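Hydrolase, haloacid dehalogenase-like family (Porphyromonas gingivalis, PDB 2I6X) is a predicted hydrolase of the haloacid dehalogenase (HAD) superfamily, whose natural substrate is not established. Local coordinates at residues S111-Y116 against A142-G147; V9-G14 against I173-A178; A82-L87 against P115-L120. All blocks are in the same frame, centred on the assembly; numbering follows the deposited sequence.

Interaction 1: S111-Y116 against A142-G147; sequences SNTNPY and ASCQMG
Ser111 and Ala142 form a parallel bridge where strands 106-111 and 139-142 of the Rossmann-like HAD core run out at their C-terminal ends, the edge of the sheet on which this superfamily builds its active site. Ser111 ends its strand at the place where HAD proteins usually carry the serine or threonine of motif II, and two hydrogen bonds join this strand end and the loop after it to the start of helix 143-146. Its carbonyl oxygen takes the backbone hydrogen of Ser143 in an almost linear bond (Ser143 N to Ser111 O 2.9 Å, 173° at the hydrogen) and also receives a CA-H...O contact from Ala142 CA at 3.5 Å.

Ser143 opens the short helix 143-146, and its hydroxyl is used twice. With OG set between the backbone N and the carbonyl carbon (chi1 67°), it faces the 112-114 loop, and Ser143 OG accepts from Thr113 N at 3.0 Å. The same OG is hydrogen-bonded to the carbonyl oxygen of Glu53, which brings in helix 48-54. Thr113 O is also near Ser143 OG, at 3.2 Å, but the angle is too poor for a bond. Asn112 OD1 approaches the same serine from the flank, lying 3.4 Å from Ser143 CB, while its ND2 is claimed by the carbonyl of Lys150. Asn114, at the N-cap of helix 115-121, turns from the contact and bonds through OD1 to Val117 N. The helix start thus has its own cap, separate from the serine bonds.

Beyond these polar links the surfaces close by packing. The sulfur of Cys144 lies alongside the start of helix 115-121, with SG 3.9 Å from Pro115 CD, and just past the strand end Thr113 CG2 rests against Ala142 CB at 4.0 Å.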
loop_
_atom_site.group_PDB
_atom_site.type_symbol
_atom_site.label_atom_id
_atom_site.label_comp_id
_atom_site.label_asym_id
_atom_site.label_seq_id
_atom_site.Cartn_x
_atom_site.Cartn_y
_atom_site.Cartn_z
ATOM N N SER A 111 -4.041 2.148 -0.099
ATOM C CA SER A 111 -3.083 1.089 -0.305
ATOM C C SER A 111 -3.721 -0.262 -0.593
ATOM O O SER A 111 -4.641 -0.672 0.108
ATOM C CB SER A 111 -2.177 1.019 0.933
ATOM O OG SER A 111 -1.408 -0.141 0.907
ATOM N N ASN A 112 -3.237 -0.936 -1.639
ATOM C CA ASN A 112 -3.479 -2.379 -1.789
ATOM C C ASN A 112 -2.485 -3.114 -0.914
ATOM O O ASN A 112 -1.276 -3.049 -1.143
ATOM C CB ASN A 112 -3.349 -2.883 -3.222
ATOM C CG ASN A 112 -4.525 -2.539 -4.070
ATOM O OD1 ASN A 112 -5.537 -2.011 -3.600
ATOM N ND2 ASN A 112 -4.408 -2.829 -5.349
ATOM N N THR A 113 -3.002 -3.843 0.067
ATOM C CA THR A 113 -2.139 -4.449 1.046
ATOM C C THR A 113 -2.829 -5.657 1.674
ATOM O O THR A 113 -4.006 -5.920 1.430
ATOM C CB THR A 113 -1.676 -3.381 2.100
ATOM O OG1 THR A 113 -0.507 -3.842 2.787
ATOM C CG2 THR A 113 -2.781 -3.041 3.109
ATOM N N ASN A 114 -2.087 -6.398 2.489
ATOM C CA ASN A 114 -2.604 -7.624 3.019
ATOM C C ASN A 114 -2.540 -7.508 4.541
ATOM O O ASN A 114 -1.895 -6.605 5.042
ATOM C CB ASN A 114 -1.773 -8.762 2.475
ATOM C CG ASN A 114 -0.321 -8.605 2.797
ATOM O OD1 ASN A 114 0.106 -8.814 3.950
ATOM N ND2 ASN A 114 0.462 -8.223 1.803
ATOM N N PRO A 115 -3.252 -8.386 5.280
ATOM C CA PRO A 115 -3.221 -8.394 6.759
ATOM C C PRO A 115 -1.840 -8.496 7.430
ATOM O O PRO A 115 -1.686 -7.991 8.545
ATOM C CB PRO A 115 -4.040 -9.634 7.122
ATOM C CG PRO A 115 -4.877 -9.865 5.983
ATOM C CD PRO A 115 -4.174 -9.398 4.754
ATOM N N TYR A 116 -0.883 -9.176 6.787
ATOM C CA TYR A 116 0.467 -9.365 7.328
ATOM C C TYR A 116 1.193 -8.026 7.403
ATOM O O TYR A 116 1.733 -7.666 8.448
ATOM C CB TYR A 116 1.298 -10.335 6.479
ATOM C CG TYR A 116 0.670 -11.687 6.246
ATOM C CD1 TYR A 116 0.704 -12.679 7.231
ATOM C CD2 TYR A 116 0.033 -11.982 5.032
ATOM C CE1 TYR A 116 0.119 -13.920 7.010
ATOM C CE2 TYR A 116 -0.544 -13.218 4.811
ATOM C CZ TYR A 116 -0.501 -14.180 5.796
ATOM O OH TYR A 116 -1.074 -15.401 5.559
ATOM N N ALA A 142 -7.303 0.780 3.385
ATOM C CA ALA A 142 -6.580 -0.458 3.067
ATOM C C ALA A 142 -7.484 -1.445 2.365
ATOM O O ALA A 142 -8.504 -1.840 2.918
ATOM C CB ALA A 142 -6.023 -1.095 4.344
ATOM N N SER A 143 -7.085 -1.858 1.164
ATOM C CA SER A 143 -7.867 -2.773 0.340
ATOM C C SER A 143 -8.511 -3.935 1.111
ATOM O O SER A 143 -9.721 -4.148 1.020
ATOM C CB SER A 143 -7.009 -3.299 -0.813
ATOM O OG SER A 143 -5.972 -4.120 -0.333
ATOM N N CYS A 144 -7.720 -4.661 1.891
ATOM C CA CYS A 144 -8.230 -5.832 2.623
ATOM C C CYS A 144 -9.204 -5.478 3.746
ATOM O O CYS A 144 -9.985 -6.328 4.169
ATOM C CB CYS A 144 -7.086 -6.727 3.153
ATOM S SG CYS A 144 -5.869 -5.887 4.223
ATOM N N GLN A 145 -9.168 -4.239 4.229
ATOM C CA GLN A 145 -10.166 -3.830 5.223
ATOM C C GLN A 145 -11.485 -3.426 4.553
ATOM O O GLN A 145 -12.516 -3.390 5.190
ATOM C CB GLN A 145 -9.626 -2.698 6.109
ATOM C CG GLN A 145 -8.371 -3.091 6.872
ATOM C CD GLN A 145 -7.864 -2.026 7.849
ATOM O OE1 GLN A 145 -7.663 -0.851 7.498
ATOM N NE2 GLN A 145 -7.637 -2.451 9.089
HETATM N N MSE A 146 -11.444 -3.126 3.259
HETATM C CA MSE A 146 -12.567 -2.494 2.613
HETATM C C MSE A 146 -13.348 -3.459 1.721
HETATM O O MSE A 146 -14.479 -3.183 1.338
HETATM C CB MSE A 146 -12.076 -1.285 1.825
HETATM C CG MSE A 146 -11.472 -0.196 2.689
HETATM SE SE MSE A 146 -10.513 1.141 1.629
HETATM C CE MSE A 146 -12.048 2.279 1.157
ATOM N N GLY A 147 -12.737 -4.600 1.420
ATOM C CA GLY A 147 -13.261 -5.506 0.423
ATOM C C GLY A 147 -13.211 -4.921 -0.990
ATOM O O GLY A 147 -14.033 -5.285 -1.823
#

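Interaction 2: V9-G14 against I173-A178; sequences VFDLGG and IDDGPA
The Phe10 ring and the Ile173 side chain lie side by side and point the same way, the ring meeting the isoleucine's end methyl with CE1 3.7 Å from Ile173 CD1. They share one face of the parallel HAD sheet, where strands 7-10 and 170-173 lead into what correspond to the first and fourth sequence motifs of the superfamily. The other flat groups are three carboxylates gathered just past the strand ends. Asp11 crosses both of the others at a slant, its carboxylate plane turned 36° from that of Asp174 and 33° from that of Asp175.

Two backbone bonds register the strands: Ile173 N gives to Val9 O at 2.8 Å, and Asp11 N to Ile173 O at 2.9 Å. Beyond them the two segments carry their acidic groups together. Asp11 OD2 lies 3.2 Å from Asp174 OD1 and 3.3 Å from Asp175 OD1; Gly13 O completes the cluster, 3.1 Å from Asp175 OD1. A convergence of oxygens from Asp11, Gly13 O and Asp175 is consistent with the magnesium site of HAD phosphatases.

Both oxygens of Asp174 have partners. Its OD1 accepts from Gly176 N in an Asx turn that leads into helix 177-185, and its OD2 forms a salt bridge with Lys150 NZ and a hydrogen bond with Asn179 ND2. Asp175 has CG between its backbone N and carbonyl carbon (chi1 59°), which turns the carboxylate toward Gly13 and Gly14, bringing Asp175 OD2 to 3.5 Å from Gly14 CA.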
loop_
_atom_site.group_PDB
_atom_site.type_symbol
_atom_site.label_atom_id
_atom_site.label_comp_id
_atom_site.label_asym_id
_atom_site.label_seq_id
_atom_site.Cartn_x
_atom_site.Cartn_y
_atom_site.Cartn_z
ATOM N N VAL A 9 -2.867 12.055 -0.734
ATOM C CA VAL A 9 -3.107 10.626 -0.557
ATOM C C VAL A 9 -1.863 9.903 -1.028
ATOM O O VAL A 9 -1.363 10.179 -2.114
ATOM C CB VAL A 9 -4.317 10.135 -1.424
ATOM C CG1 VAL A 9 -4.502 8.605 -1.293
ATOM C CG2 VAL A 9 -5.591 10.861 -1.039
ATOM N N PHE A 10 -1.360 8.980 -0.212
ATOM C CA PHE A 10 -0.145 8.241 -0.518
ATOM C C PHE A 10 -0.464 6.775 -0.666
ATOM O O PHE A 10 -1.300 6.248 0.072
ATOM C CB PHE A 10 0.841 8.372 0.647
ATOM C CG PHE A 10 1.324 9.766 0.888
ATOM C CD1 PHE A 10 2.545 10.197 0.362
ATOM C CD2 PHE A 10 0.583 10.649 1.660
ATOM C CE1 PHE A 10 3.000 11.493 0.586
ATOM C CE2 PHE A 10 1.024 11.938 1.871
ATOM C CZ PHE A 10 2.238 12.357 1.332
ATOM N N ASP A 11 0.218 6.091 -1.580
ATOM C CA ASP A 11 0.293 4.616 -1.474
ATOM C C ASP A 11 1.366 4.275 -0.414
ATOM O O ASP A 11 2.154 5.125 -0.025
ATOM C CB ASP A 11 0.659 4.015 -2.833
ATOM C CG ASP A 11 0.457 2.512 -2.911
ATOM O OD1 ASP A 11 -0.154 1.871 -2.012
ATOM O OD2 ASP A 11 0.949 1.956 -3.918
ATOM N N LEU A 12 1.392 3.030 0.036
ATOM C CA LEU A 12 2.356 2.556 0.991
ATOM C C LEU A 12 3.519 1.911 0.231
ATOM O O LEU A 12 4.615 2.495 0.156
ATOM C CB LEU A 12 1.701 1.556 1.956
ATOM C CG LEU A 12 2.569 1.037 3.121
ATOM C CD1 LEU A 12 3.124 2.163 4.004
ATOM C CD2 LEU A 12 1.755 0.047 3.945
ATOM N N GLY A 13 3.279 0.722 -0.332
ATOM C CA GLY A 13 4.265 0.020 -1.129
ATOM C C GLY A 13 4.666 0.880 -2.311
ATOM O O GLY A 13 3.790 1.461 -3.001
ATOM N N GLY A 14 5.978 0.978 -2.551
ATOM C CA GLY A 14 6.487 1.716 -3.708
ATOM C C GLY A 14 6.804 3.154 -3.343
ATOM O O GLY A 14 7.951 3.599 -3.449
ATOM N N ILE A 173 -0.445 10.134 -4.795
ATOM C CA ILE A 173 0.954 9.729 -5.051
ATOM C C ILE A 173 1.027 8.216 -5.042
ATOM O O ILE A 173 0.900 7.572 -3.985
ATOM C CB ILE A 173 1.942 10.399 -4.061
ATOM C CG1 ILE A 173 1.756 11.924 -4.058
ATOM C CG2 ILE A 173 3.428 10.001 -4.369
ATOM C CD1 ILE A 173 2.414 12.663 -2.861
ATOM N N ASP A 174 1.181 7.635 -6.232
ATOM C CA ASP A 174 1.136 6.167 -6.391
ATOM C C ASP A 174 2.069 5.779 -7.531
ATOM O O ASP A 174 2.097 6.452 -8.537
ATOM C CB ASP A 174 -0.293 5.687 -6.665
ATOM C CG ASP A 174 -0.505 4.175 -6.416
ATOM O OD1 ASP A 174 0.355 3.354 -6.780
ATOM O OD2 ASP A 174 -1.571 3.780 -5.874
ATOM N N ASP A 175 2.816 4.695 -7.353
ATOM C CA ASP A 175 3.800 4.222 -8.318
ATOM C C ASP A 175 3.159 3.279 -9.322
ATOM O O ASP A 175 3.812 2.842 -10.272
ATOM C CB ASP A 175 4.959 3.489 -7.585
ATOM C CG ASP A 175 4.466 2.262 -6.750
ATOM O OD1 ASP A 175 3.446 2.363 -5.992
ATOM O OD2 ASP A 175 5.122 1.196 -6.853
ATOM N N GLY A 176 1.893 2.950 -9.082
ATOM C CA GLY A 176 1.109 2.082 -9.953
ATOM C C GLY A 176 0.446 2.830 -11.079
ATOM O O GLY A 176 -0.528 3.571 -10.857
ATOM N N PRO A 177 0.943 2.629 -12.312
ATOM C CA PRO A 177 0.359 3.264 -13.490
ATOM C C PRO A 177 -1.165 3.141 -13.590
ATOM O O PRO A 177 -1.828 4.131 -13.900
ATOM C CB PRO A 177 1.078 2.566 -14.648
ATOM C CG PRO A 177 2.484 2.276 -14.055
ATOM C CD PRO A 177 2.150 1.818 -12.652
ATOM N N ALA A 178 -1.722 1.944 -13.355
ATOM C CA ALA A 178 -3.191 1.743 -13.427
ATOM C C ALA A 178 -3.917 2.496 -12.323
ATOM O O ALA A 178 -4.979 3.015 -12.532
ATOM C CB ALA A 178 -3.556 0.234 -13.395
#

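Interaction 3: A82-L87 against P115-L120; sequences ALLGFL and PYVLDL
Leu120 CD2 is the bump that enters the fork made by Leu84 and Leu87, touching Leu84 CD2 at 3.8 Å and Leu87 CD1 at 3.7 Å; Leu87 and Leu120 reach toward each other tip to tip. The other branches of the same two leucines take up Val117, whose CG2 lies 4.3 Å from Leu87 CD2 and slightly farther from Leu84 CD1. Each forked leucine therefore straddles two residues of helix 115-121, one branch to each.

At the opposite end of the contact Leu83 crosses Tyr116 at about a right angle and presses its CD2 methyl against the ring, 3.6 Å from Tyr116 CD2. The tyrosine has CG anti to its carbonyl carbon (chi1 -55°), which turns the ring toward helix 76-83; there Val79 and Tyr80 also touch it, and Tyr76 meets it ring to ring.

The 82-87 segment belongs to what is probably the helical cap inserted after the first HAD motif, and here it packs on helix 115-121 of the core. No hydrogen bond spans the two segments; the contact between them is apolar and rests on shape and dispersion, without a polar bond to direct it.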
loop_
_atom_site.group_PDB
_atom_site.type_symbol
_atom_site.label_atom_id
_atom_site.label_comp_id
_atom_site.label_asym_id
_atom_site.label_seq_id
_atom_site.Cartn_x
_atom_site.Cartn_y
_atom_site.Cartn_z
ATOM N N ALA A 82 7.762 -14.630 4.417
ATOM C CA ALA A 82 7.961 -14.535 2.970
ATOM C C ALA A 82 7.402 -13.241 2.376
ATOM O O ALA A 82 8.057 -12.603 1.544
ATOM C CB ALA A 82 7.361 -15.749 2.266
ATOM N N LEU A 83 6.195 -12.855 2.781
ATOM C CA LEU A 83 5.628 -11.613 2.297
ATOM C C LEU A 83 6.489 -10.425 2.735
ATOM O O LEU A 83 6.735 -9.490 1.970
ATOM C CB LEU A 83 4.178 -11.456 2.758
ATOM C CG LEU A 83 3.002 -11.455 1.753
ATOM C CD1 LEU A 83 3.336 -11.433 0.239
ATOM C CD2 LEU A 83 2.003 -12.536 2.092
ATOM N N LEU A 84 6.988 -10.460 3.958
ATOM C CA LEU A 84 7.810 -9.348 4.401
ATOM C C LEU A 84 9.177 -9.226 3.679
ATOM O O LEU A 84 9.859 -8.223 3.852
ATOM C CB LEU A 84 7.964 -9.354 5.920
ATOM C CG LEU A 84 7.005 -8.335 6.526
ATOM C CD1 LEU A 84 5.519 -8.726 6.479
ATOM C CD2 LEU A 84 7.467 -8.235 7.922
ATOM N N GLY A 85 9.541 -10.227 2.869
ATOM C CA GLY A 85 10.702 -10.134 1.992
ATOM C C GLY A 85 10.569 -9.016 0.968
ATOM O O GLY A 85 11.571 -8.520 0.466
ATOM N N PHE A 86 9.326 -8.663 0.637
ATOM C CA PHE A 86 8.997 -7.519 -0.208
ATOM C C PHE A 86 9.522 -6.182 0.322
ATOM O O PHE A 86 9.848 -5.300 -0.478
ATOM C CB PHE A 86 7.467 -7.383 -0.354
ATOM C CG PHE A 86 6.918 -7.867 -1.669
ATOM C CD1 PHE A 86 7.034 -7.091 -2.811
ATOM C CD2 PHE A 86 6.251 -9.095 -1.757
ATOM C CE1 PHE A 86 6.477 -7.518 -4.040
ATOM C CE2 PHE A 86 5.709 -9.553 -2.986
ATOM C CZ PHE A 86 5.823 -8.762 -4.124
ATOM N N LEU A 87 9.597 -6.029 1.651
ATOM C CA LEU A 87 9.822 -4.706 2.239
ATOM C C LEU A 87 11.311 -4.403 2.412
ATOM O O LEU A 87 11.916 -4.748 3.429
ATOM C CB LEU A 87 9.037 -4.512 3.552
ATOM C CG LEU A 87 7.580 -4.963 3.764
ATOM C CD1 LEU A 87 6.999 -4.202 4.955
ATOM C CD2 LEU A 87 6.635 -4.821 2.546
ATOM N N PRO A 115 -3.252 -8.386 5.280
ATOM C CA PRO A 115 -3.221 -8.394 6.759
ATOM C C PRO A 115 -1.840 -8.496 7.430
ATOM O O PRO A 115 -1.686 -7.991 8.545
ATOM C CB PRO A 115 -4.040 -9.634 7.122
ATOM C CG PRO A 115 -4.877 -9.865 5.983
ATOM C CD PRO A 115 -4.174 -9.398 4.754
ATOM N N TYR A 116 -0.883 -9.176 6.787
ATOM C CA TYR A 116 0.467 -9.365 7.328
ATOM C C TYR A 116 1.193 -8.026 7.403
ATOM O O TYR A 116 1.733 -7.666 8.448
ATOM C CB TYR A 116 1.298 -10.335 6.479
ATOM C CG TYR A 116 0.670 -11.687 6.246
ATOM C CD1 TYR A 116 0.704 -12.679 7.231
ATOM C CD2 TYR A 116 0.033 -11.982 5.032
ATOM C CE1 TYR A 116 0.119 -13.920 7.010
ATOM C CE2 TYR A 116 -0.544 -13.218 4.811
ATOM C CZ TYR A 116 -0.501 -14.180 5.796
ATOM O OH TYR A 116 -1.074 -15.401 5.559
ATOM N N VAL A 117 1.200 -7.289 6.297
ATOM C CA VAL A 117 1.874 -5.999 6.261
ATOM C C VAL A 117 1.201 -5.053 7.259
ATOM O O VAL A 117 1.862 -4.310 7.971
ATOM C CB VAL A 117 1.926 -5.418 4.814
ATOM C CG1 VAL A 117 2.470 -3.982 4.800
ATOM C CG2 VAL A 117 2.817 -6.298 3.952
ATOM N N LEU A 118 -0.120 -5.133 7.329
ATOM C CA LEU A 118 -0.880 -4.349 8.281
ATOM C C LEU A 118 -0.568 -4.706 9.732
ATOM O O LEU A 118 -0.475 -3.800 10.564
ATOM C CB LEU A 118 -2.372 -4.470 8.001
ATOM C CG LEU A 118 -2.910 -3.577 6.891
ATOM C CD1 LEU A 118 -4.436 -3.731 6.831
ATOM C CD2 LEU A 118 -2.488 -2.110 7.115
ATOM N N ASP A 119 -0.403 -5.996 10.036
ATOM C CA ASP A 119 0.071 -6.397 11.345
ATOM C C ASP A 119 1.432 -5.727 11.654
ATOM O O ASP A 119 1.646 -5.229 12.769
ATOM C CB ASP A 119 0.132 -7.933 11.484
ATOM C CG ASP A 119 -1.280 -8.604 11.588
ATOM O OD1 ASP A 119 -2.324 -7.899 11.647
ATOM O OD2 ASP A 119 -1.360 -9.867 11.593
ATOM N N LEU A 120 2.339 -5.694 10.680
ATOM C CA LEU A 120 3.641 -5.052 10.888
ATOM C C LEU A 120 3.492 -3.543 11.093
ATOM O O LEU A 120 4.054 -2.962 12.028
ATOM C CB LEU A 120 4.626 -5.331 9.735
ATOM C CG LEU A 120 5.894 -4.438 9.815
ATOM C CD1 LEU A 120 6.689 -4.630 11.102
ATOM C CD2 LEU A 120 6.789 -4.551 8.589
#

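How the interactions relate
From the N terminus, strand 7-10 comes first, and interaction 2 closes the longest loop by bringing residues 173-178 back beside residues 9-14. Both other contacts fall within that span. Interaction 3 closes a shorter loop from 82-87 to 115-120, and interaction 1 begins at 111-116, before that loop is complete, and ends at 142-147; the two overlap in Pro115 and Tyr116. Helix 115-121 is thus shared by interactions 1 and 3, and its Leu118 packs on Thr113, Ala142 and Cys144. Ser111 rests against Asp11, joining interactions 1 and 2 across adjacent strands, whereas Leu12 and Val117 link interactions 2 and 3 more lightly.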